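Local coordinates for protein methyltransferase WBDD (Escherichia coli, PDB 4AZS) that acts as a bifunctional kinase and methyltransferase that regulates the chain length of the O antigen in Escherichia coli O9a, at residues Gln433-Val442 / Leu458-Glu469; Gln401-Glu409 / Trp478-Leu486. All coordinates share one frame; numbering follows the deposited sequence.

Contact 1. Residues Gln433-Val442 / Leu458-Glu469; sequences QPWSNWLYAV and LFEKKAKLPSAE
Trp438 and Phe459 form the aromatic heart of this contact, in which helix 435-442 lies against the end of one helix and the irregular chain that follows it. Phe459 turns its edge to the face of Trp438, the six-membered rings standing 5.3 Å apart between centroids with planes at 76°, a T-shaped pair. The indole CG is anti to the backbone N (chi1 169°), which swings the ring back over Phe459 and lets NE1 donate to Leu455 O. Beside them Lys462 runs past Pro434 and lays CE over the face of Trp435, 4.1 Å from the centroid of the five-membered ring, a CH-pi contact; its NZ pairs with Glu342 of helix 341-357. Further along the same helix, Leu465 CD1 comes within 3.8 Å of Ala441 CB.

The rest of the interface is wetter and more polar. Asn437 OD1 receives a nearly straight bond from Ala468 N at 2.9 Å, although the donor stands above the carbonyl plane, 56° out of it. Its ND2 reaches Gln433 OE1 at 3.1 Å, close to its own amide plane, and also a water shared with Lys462 O and Leu465 O. A second water joins Asn437 O to Pro466 O. Farther out, exposed Gln433 adds to the bond from Asn437 only a weak one from Ser467 OG, while its NE2 lies beside Glu469. One buried amide thus ties the irregular chain around Pro466 to the helix, whereas Trp435 NE1 is buried with no hydrogen-bond partner, probably at some polar cost.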
# COMPACT_ATOMS: atom_id res chain seq x y z
N GLN A 433 -42.45 -63.33 5.59
CA GLN A 433 -43.71 -63.94 5.93
C GLN A 433 -43.85 -63.81 7.43
O GLN A 433 -42.86 -63.88 8.15
CB GLN A 433 -43.71 -65.42 5.54
CG GLN A 433 -43.84 -65.61 4.05
CD GLN A 433 -44.33 -67.00 3.63
OE1 GLN A 433 -45.39 -67.50 4.07
NE2 GLN A 433 -43.59 -67.60 2.72
N PRO A 434 -45.05 -63.54 7.93
CA PRO A 434 -46.33 -63.31 7.32
C PRO A 434 -46.72 -61.84 7.06
O PRO A 434 -47.85 -61.57 6.65
CB PRO A 434 -47.26 -63.91 8.37
CG PRO A 434 -46.59 -63.55 9.66
CD PRO A 434 -45.13 -63.47 9.40
N TRP A 435 -45.81 -60.91 7.25
CA TRP A 435 -46.06 -59.52 6.89
C TRP A 435 -46.34 -59.37 5.39
O TRP A 435 -47.25 -58.62 4.94
CB TRP A 435 -44.90 -58.63 7.38
CG TRP A 435 -44.88 -58.45 8.89
CD1 TRP A 435 -45.62 -57.54 9.64
CD2 TRP A 435 -44.09 -59.18 9.87
NE1 TRP A 435 -45.35 -57.66 10.97
CE2 TRP A 435 -44.44 -58.62 11.19
CE3 TRP A 435 -43.13 -60.19 9.81
CZ2 TRP A 435 -43.86 -59.08 12.38
CZ3 TRP A 435 -42.56 -60.66 11.01
CH2 TRP A 435 -42.92 -60.12 12.27
N SER A 436 -45.59 -60.08 4.60
CA SER A 436 -45.78 -60.04 3.16
C SER A 436 -47.15 -60.60 2.76
O SER A 436 -47.78 -60.11 1.83
CB SER A 436 -44.68 -60.86 2.51
OG SER A 436 -44.72 -62.19 3.08
N ASN A 437 -47.58 -61.63 3.47
CA ASN A 437 -48.88 -62.27 3.22
C ASN A 437 -50.00 -61.32 3.56
O ASN A 437 -50.98 -61.24 2.86
CB ASN A 437 -48.99 -63.51 4.07
CG ASN A 437 -47.92 -64.51 3.76
OD1 ASN A 437 -47.21 -64.36 2.77
ND2 ASN A 437 -47.78 -65.52 4.60
N TRP A 438 -49.80 -60.55 4.63
CA TRP A 438 -50.74 -59.50 5.07
C TRP A 438 -50.96 -58.46 4.00
O TRP A 438 -52.10 -58.19 3.58
CB TRP A 438 -50.16 -58.87 6.34
CG TRP A 438 -50.80 -57.61 6.81
CD1 TRP A 438 -52.15 -57.34 6.93
CD2 TRP A 438 -50.13 -56.42 7.30
NE1 TRP A 438 -52.34 -56.08 7.43
CE2 TRP A 438 -51.17 -55.49 7.67
CE3 TRP A 438 -48.79 -56.06 7.47
CZ2 TRP A 438 -50.89 -54.23 8.18
CZ3 TRP A 438 -48.51 -54.78 7.98
CH2 TRP A 438 -49.54 -53.89 8.33
N LEU A 439 -49.86 -57.96 3.48
CA LEU A 439 -49.90 -56.95 2.44
C LEU A 439 -50.51 -57.52 1.17
O LEU A 439 -51.30 -56.84 0.50
CB LEU A 439 -48.49 -56.41 2.16
CG LEU A 439 -48.11 -56.05 0.71
CD1 LEU A 439 -48.78 -54.75 0.31
CD2 LEU A 439 -46.59 -55.90 0.51
N TYR A 440 -50.16 -58.76 0.84
CA TYR A 440 -50.70 -59.36 -0.35
C TYR A 440 -52.21 -59.45 -0.19
O TYR A 440 -52.93 -59.19 -1.12
CB TYR A 440 -50.05 -60.72 -0.66
CG TYR A 440 -50.62 -61.38 -1.88
CD1 TYR A 440 -51.73 -62.17 -1.78
CD2 TYR A 440 -50.06 -61.20 -3.15
CE1 TYR A 440 -52.29 -62.79 -2.88
CE2 TYR A 440 -50.63 -61.81 -4.27
CZ TYR A 440 -51.75 -62.59 -4.11
OH TYR A 440 -52.39 -63.22 -5.17
N ALA A 441 -52.70 -59.79 1.00
CA ALA A 441 -54.15 -59.92 1.17
C ALA A 441 -54.80 -58.59 0.98
O ALA A 441 -55.87 -58.50 0.42
CB ALA A 441 -54.53 -60.50 2.53
N VAL A 442 -54.16 -57.53 1.43
CA VAL A 442 -54.80 -56.25 1.34
C VAL A 442 -54.92 -55.87 -0.11
O VAL A 442 -55.95 -55.33 -0.54
CB VAL A 442 -54.02 -55.14 2.05
CG1 VAL A 442 -54.65 -53.79 1.75
CG2 VAL A 442 -53.96 -55.39 3.53
N LEU A 458 -56.83 -57.72 9.16
CA LEU A 458 -56.00 -58.64 8.41
C LEU A 458 -54.67 -58.80 9.17
O LEU A 458 -54.11 -59.90 9.19
CB LEU A 458 -55.81 -58.19 6.97
CG LEU A 458 -57.00 -58.40 6.04
CD1 LEU A 458 -56.77 -57.75 4.68
CD2 LEU A 458 -57.29 -59.87 5.83
N PHE A 459 -54.18 -57.74 9.80
CA PHE A 459 -52.95 -57.81 10.55
C PHE A 459 -53.03 -58.84 11.67
O PHE A 459 -52.14 -59.64 11.83
CB PHE A 459 -52.56 -56.46 11.13
CG PHE A 459 -51.39 -56.54 12.07
CD1 PHE A 459 -50.10 -56.46 11.59
CD2 PHE A 459 -51.60 -56.76 13.43
CE1 PHE A 459 -49.02 -56.55 12.45
CE2 PHE A 459 -50.52 -56.85 14.30
CZ PHE A 459 -49.23 -56.73 13.81
N GLU A 460 -54.11 -58.82 12.42
CA GLU A 460 -54.34 -59.79 13.49
C GLU A 460 -54.44 -61.26 13.05
O GLU A 460 -54.22 -62.18 13.83
CB GLU A 460 -55.61 -59.39 14.26
CG GLU A 460 -55.35 -58.18 15.18
CD GLU A 460 -56.63 -57.49 15.68
OE1 GLU A 460 -57.75 -57.98 15.37
OE2 GLU A 460 -56.52 -56.45 16.38
N LYS A 461 -54.77 -61.51 11.79
CA LYS A 461 -54.93 -62.87 11.34
C LYS A 461 -53.83 -63.22 10.35
O LYS A 461 -53.96 -64.19 9.60
CB LYS A 461 -56.29 -63.01 10.67
CG LYS A 461 -57.45 -62.67 11.60
CD LYS A 461 -57.72 -63.79 12.62
CE LYS A 461 -58.79 -63.36 13.61
NZ LYS A 461 -59.51 -64.50 14.24
N LYS A 462 -52.77 -62.42 10.31
CA LYS A 462 -51.78 -62.57 9.25
C LYS A 462 -51.15 -63.98 9.23
O LYS A 462 -50.83 -64.47 8.16
CB LYS A 462 -50.71 -61.48 9.26
CG LYS A 462 -49.87 -61.43 10.51
CD LYS A 462 -48.95 -60.22 10.46
CE LYS A 462 -48.14 -60.10 11.74
NZ LYS A 462 -49.05 -60.09 12.92
N ALA A 463 -51.01 -64.63 10.38
CA ALA A 463 -50.43 -65.98 10.40
C ALA A 463 -51.28 -67.00 9.65
O ALA A 463 -50.78 -68.03 9.25
CB ALA A 463 -50.15 -66.43 11.83
N LYS A 464 -52.55 -66.71 9.42
CA LYS A 464 -53.44 -67.64 8.76
C LYS A 464 -53.55 -67.39 7.26
O LYS A 464 -54.15 -68.19 6.54
CB LYS A 464 -54.85 -67.51 9.35
CG LYS A 464 -54.91 -67.69 10.88
CD LYS A 464 -56.25 -68.25 11.34
CE LYS A 464 -57.41 -67.30 11.03
NZ LYS A 464 -58.70 -68.01 10.75
N LEU A 465 -53.04 -66.26 6.78
CA LEU A 465 -53.32 -65.84 5.43
C LEU A 465 -52.46 -66.64 4.47
O LEU A 465 -51.37 -67.08 4.83
CB LEU A 465 -53.03 -64.37 5.27
CG LEU A 465 -53.94 -63.44 6.05
CD1 LEU A 465 -53.42 -62.03 5.88
CD2 LEU A 465 -55.38 -63.56 5.57
N PRO A 466 -52.91 -66.78 3.24
CA PRO A 466 -52.10 -67.56 2.27
C PRO A 466 -50.72 -66.94 1.97
O PRO A 466 -50.50 -65.72 2.10
CB PRO A 466 -52.99 -67.58 1.00
CG PRO A 466 -54.36 -67.21 1.45
CD PRO A 466 -54.17 -66.29 2.66
N SER A 467 -49.81 -67.79 1.58
CA SER A 467 -48.44 -67.38 1.33
C SER A 467 -48.28 -66.59 0.01
O SER A 467 -48.48 -67.16 -1.08
CB SER A 467 -47.55 -68.60 1.32
OG SER A 467 -46.26 -68.20 0.87
N ALA A 468 -47.92 -65.31 0.11
CA ALA A 468 -47.71 -64.48 -1.10
C ALA A 468 -46.69 -65.05 -2.09
O ALA A 468 -46.87 -64.97 -3.29
CB ALA A 468 -47.28 -63.07 -0.72
N GLU A 469 -45.64 -65.67 -1.61
CA GLU A 469 -44.62 -66.12 -2.52
C GLU A 469 -45.09 -67.29 -3.40
O GLU A 469 -44.41 -67.65 -4.38
CB GLU A 469 -43.39 -66.48 -1.71
CG GLU A 469 -43.59 -67.63 -0.75
CD GLU A 469 -42.29 -68.30 -0.32
OE1 GLU A 469 -41.33 -67.58 0.03
OE2 GLU A 469 -42.25 -69.56 -0.31
O HOH W 1 -52.12 -63.50 1.77
O HOH W 2 -49.57 -66.11 6.75

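Contact 2. Residues Gln401-Glu409 / Trp478-Leu486; sequences QSFFVFVNE and WIIAQETVL
Ile480 points from helix 478-485 into helix 401-409 and touches Phe404, Val405 and Asn408, which share one face of it. Its CB branches into two arms. CG2, anti to the backbone N, comes to 3.4 Å from Asn408 OD1 and lies more loosely against Val405. The other arm starts at CG1, which sits 3.9 Å from Phe404 CB. At its tip CD1 closes on that same Phe404 CB at 3.6 Å and approaches the ring obliquely, and the same methyl also meets Leu439 of helix 435-443. One isoleucine therefore spans the polar end of Asn408 and the base of an aromatic side chain.

The two helix segments pass 9.2 Å apart at a crossing angle of -77°, a steep helix-helix crossing in which only a short patch of each surface can meet. Helix 397-410 belongs to the protein kinase domain, and helix 475-485 packs across it as the last helix of the modelled chain. Near the crossing, the side chains of Val405 and Thr484 run alongside one another, oppositely directed, with Val405 CG1 3.5 Å from Thr484 OG1. That hydroxyl is held back on its own helix, donating to Ile480 O at 2.8 Å, so the valine meets an oxygen whose proton is already engaged. Val405 CG2 leans instead on Glu483 CB.

A single polar bond borders this apolar patch. Gln401, bent at chi2 (83°), brings NE2 to Glu483 OE2 at 3.1 Å; the amide and carboxylate planes are 76° apart, and the donor meets the oxygen from above the carboxylate plane. Gln401 also packs on Trp478 of a neighbouring subunit, and Ile479 on Gln482 of that same subunit.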
# COMPACT_ATOMS: atom_id res chain seq x y z
N GLN A 401 -51.87 -46.84 1.74
CA GLN A 401 -50.71 -47.10 0.88
C GLN A 401 -49.42 -46.66 1.57
O GLN A 401 -48.47 -47.44 1.67
CB GLN A 401 -50.85 -46.38 -0.49
CG GLN A 401 -49.66 -46.58 -1.44
CD GLN A 401 -49.71 -47.87 -2.26
OE1 GLN A 401 -50.33 -48.86 -1.85
NE2 GLN A 401 -49.06 -47.87 -3.42
N SER A 402 -49.39 -45.42 2.05
CA SER A 402 -48.23 -44.96 2.82
C SER A 402 -47.98 -45.86 4.03
O SER A 402 -46.83 -46.13 4.39
CB SER A 402 -48.45 -43.55 3.33
OG SER A 402 -49.56 -43.60 4.16
N PHE A 403 -49.04 -46.34 4.66
CA PHE A 403 -48.81 -47.14 5.83
C PHE A 403 -47.99 -48.39 5.45
O PHE A 403 -47.30 -48.97 6.30
CB PHE A 403 -50.11 -47.52 6.52
CG PHE A 403 -49.89 -48.11 7.88
CD1 PHE A 403 -49.73 -47.27 8.99
CD2 PHE A 403 -49.75 -49.46 8.05
CE1 PHE A 403 -49.48 -47.79 10.23
CE2 PHE A 403 -49.50 -49.99 9.31
CZ PHE A 403 -49.35 -49.15 10.40
N PHE A 404 -48.04 -48.79 4.18
CA PHE A 404 -47.24 -49.92 3.73
C PHE A 404 -45.78 -49.54 3.65
O PHE A 404 -44.91 -50.37 3.91
CB PHE A 404 -47.70 -50.41 2.36
CG PHE A 404 -49.09 -50.96 2.36
CD1 PHE A 404 -49.47 -51.91 3.30
CD2 PHE A 404 -50.00 -50.56 1.39
CE1 PHE A 404 -50.74 -52.44 3.30
CE2 PHE A 404 -51.28 -51.09 1.38
CZ PHE A 404 -51.65 -52.02 2.34
N VAL A 405 -45.53 -48.30 3.28
CA VAL A 405 -44.19 -47.79 3.22
C VAL A 405 -43.61 -47.72 4.63
O VAL A 405 -42.57 -48.34 4.91
CB VAL A 405 -44.14 -46.43 2.51
CG1 VAL A 405 -42.72 -45.89 2.53
CG2 VAL A 405 -44.63 -46.56 1.07
N PHE A 406 -44.29 -46.99 5.51
CA PHE A 406 -44.01 -47.06 6.96
C PHE A 406 -43.61 -48.48 7.34
O PHE A 406 -42.55 -48.69 7.95
CB PHE A 406 -45.24 -46.62 7.78
CG PHE A 406 -45.03 -46.68 9.28
CD1 PHE A 406 -44.19 -45.79 9.92
CD2 PHE A 406 -45.71 -47.59 10.06
CE1 PHE A 406 -44.01 -45.82 11.29
CE2 PHE A 406 -45.54 -47.63 11.44
CZ PHE A 406 -44.69 -46.74 12.05
N VAL A 407 -44.45 -49.45 7.00
CA VAL A 407 -44.20 -50.83 7.41
C VAL A 407 -42.86 -51.29 6.86
O VAL A 407 -42.05 -51.90 7.56
CB VAL A 407 -45.29 -51.81 6.94
CG1 VAL A 407 -44.77 -53.25 6.98
CG2 VAL A 407 -46.53 -51.67 7.80
N ASN A 408 -42.64 -51.00 5.59
CA ASN A 408 -41.43 -51.45 4.93
C ASN A 408 -40.18 -50.76 5.48
O ASN A 408 -39.15 -51.42 5.66
CB ASN A 408 -41.50 -51.25 3.44
CG ASN A 408 -41.30 -52.53 2.70
OD1 ASN A 408 -42.16 -52.94 1.92
ND2 ASN A 408 -40.20 -53.21 2.98
N GLU A 409 -40.28 -49.46 5.72
CA GLU A 409 -39.17 -48.74 6.36
C GLU A 409 -38.92 -49.28 7.79
O GLU A 409 -37.79 -49.51 8.17
CB GLU A 409 -39.32 -47.21 6.28
CG GLU A 409 -40.50 -46.58 7.00
CD GLU A 409 -40.61 -45.06 6.74
OE1 GLU A 409 -39.60 -44.46 6.34
OE2 GLU A 409 -41.70 -44.46 6.92
N TRP A 478 -43.20 -54.71 -5.54
CA TRP A 478 -42.35 -53.80 -6.31
C TRP A 478 -42.83 -52.37 -6.28
O TRP A 478 -42.03 -51.45 -6.37
CB TRP A 478 -42.17 -54.32 -7.73
CG TRP A 478 -41.39 -55.62 -7.74
CD1 TRP A 478 -41.74 -56.82 -8.35
CD2 TRP A 478 -40.11 -55.90 -7.05
NE1 TRP A 478 -40.79 -57.79 -8.12
CE2 TRP A 478 -39.79 -57.29 -7.34
CE3 TRP A 478 -39.22 -55.15 -6.26
CZ2 TRP A 478 -38.63 -57.89 -6.86
CZ3 TRP A 478 -38.06 -55.76 -5.78
CH2 TRP A 478 -37.77 -57.10 -6.08
N ILE A 479 -44.12 -52.18 -6.10
CA ILE A 479 -44.70 -50.85 -6.07
C ILE A 479 -44.38 -50.12 -4.77
O ILE A 479 -44.12 -48.91 -4.77
CB ILE A 479 -46.22 -50.93 -6.24
CG1 ILE A 479 -46.54 -51.41 -7.66
CG2 ILE A 479 -46.85 -49.58 -5.94
CD1 ILE A 479 -47.88 -52.09 -7.76
N ILE A 480 -44.41 -50.85 -3.67
CA ILE A 480 -44.06 -50.29 -2.37
C ILE A 480 -42.55 -50.13 -2.25
O ILE A 480 -42.09 -49.17 -1.67
CB ILE A 480 -44.65 -51.14 -1.24
CG1 ILE A 480 -46.16 -50.89 -1.16
CG2 ILE A 480 -44.02 -50.81 0.10
CD1 ILE A 480 -46.92 -52.11 -0.71
N ALA A 481 -41.78 -51.07 -2.81
CA ALA A 481 -40.33 -50.93 -2.80
C ALA A 481 -39.90 -49.69 -3.56
O ALA A 481 -38.97 -49.00 -3.13
CB ALA A 481 -39.64 -52.16 -3.37
N GLN A 482 -40.58 -49.41 -4.67
CA GLN A 482 -40.36 -48.16 -5.40
C GLN A 482 -40.92 -46.94 -4.65
O GLN A 482 -40.30 -45.87 -4.61
CB GLN A 482 -40.94 -48.24 -6.80
CG GLN A 482 -40.19 -49.21 -7.67
CD GLN A 482 -40.85 -49.42 -9.01
OE1 GLN A 482 -41.27 -50.52 -9.35
NE2 GLN A 482 -40.96 -48.36 -9.78
N GLU A 483 -42.09 -47.10 -4.05
CA GLU A 483 -42.64 -46.10 -3.13
C GLU A 483 -41.69 -45.82 -1.96
O GLU A 483 -41.52 -44.68 -1.58
CB GLU A 483 -43.94 -46.59 -2.54
CG GLU A 483 -45.11 -46.59 -3.50
CD GLU A 483 -46.03 -45.41 -3.29
OE1 GLU A 483 -45.60 -44.42 -2.66
OE2 GLU A 483 -47.17 -45.48 -3.78
N THR A 484 -41.11 -46.88 -1.39
CA THR A 484 -40.28 -46.79 -0.17
C THR A 484 -38.92 -46.19 -0.51
O THR A 484 -38.25 -45.61 0.35
CB THR A 484 -40.08 -48.17 0.52
OG1 THR A 484 -41.33 -48.68 0.98
CG2 THR A 484 -39.16 -48.08 1.73
N VAL A 485 -38.50 -46.32 -1.77
CA VAL A 485 -37.46 -45.44 -2.30
C VAL A 485 -38.02 -44.02 -2.47
O VAL A 485 -37.38 -43.03 -2.10
CB VAL A 485 -36.94 -45.93 -3.66
CG1 VAL A 485 -36.16 -44.83 -4.37
CG2 VAL A 485 -36.07 -47.17 -3.48
N LEU A 486 -39.20 -43.94 -3.06
CA LEU A 486 -39.82 -42.67 -3.36
C LEU A 486 -40.55 -42.10 -2.14
O LEU A 486 -39.93 -41.68 -1.15
CB LEU A 486 -40.78 -42.86 -4.54
CG LEU A 486 -40.92 -41.72 -5.54
CD1 LEU A 486 -41.46 -42.25 -6.86
CD2 LEU A 486 -41.80 -40.61 -4.96

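In the fold
Along the chain the order is helix 397-410, helix 435-443, helix 452-460 and helix 475-485: contact 2 joins the outer two, and contact 1 brings together the inner pair with the loop after the third. Their centres lie about 16 Å apart, and they meet directly, Trp438 CZ3 lying 3.7 Å from Val407 CG2 and Val442 CG1 3.5 Å from Phe404 CZ. Helix 435-443 therefore packs on both its predecessor and the last helix, making one continuous helical assembly. Helix 341-357, also of the kinase domain, borders both contacts, while other subunits reach contact 2 mainly at helix 475-485, and at Gln401, consistent with a role in oligomer packing.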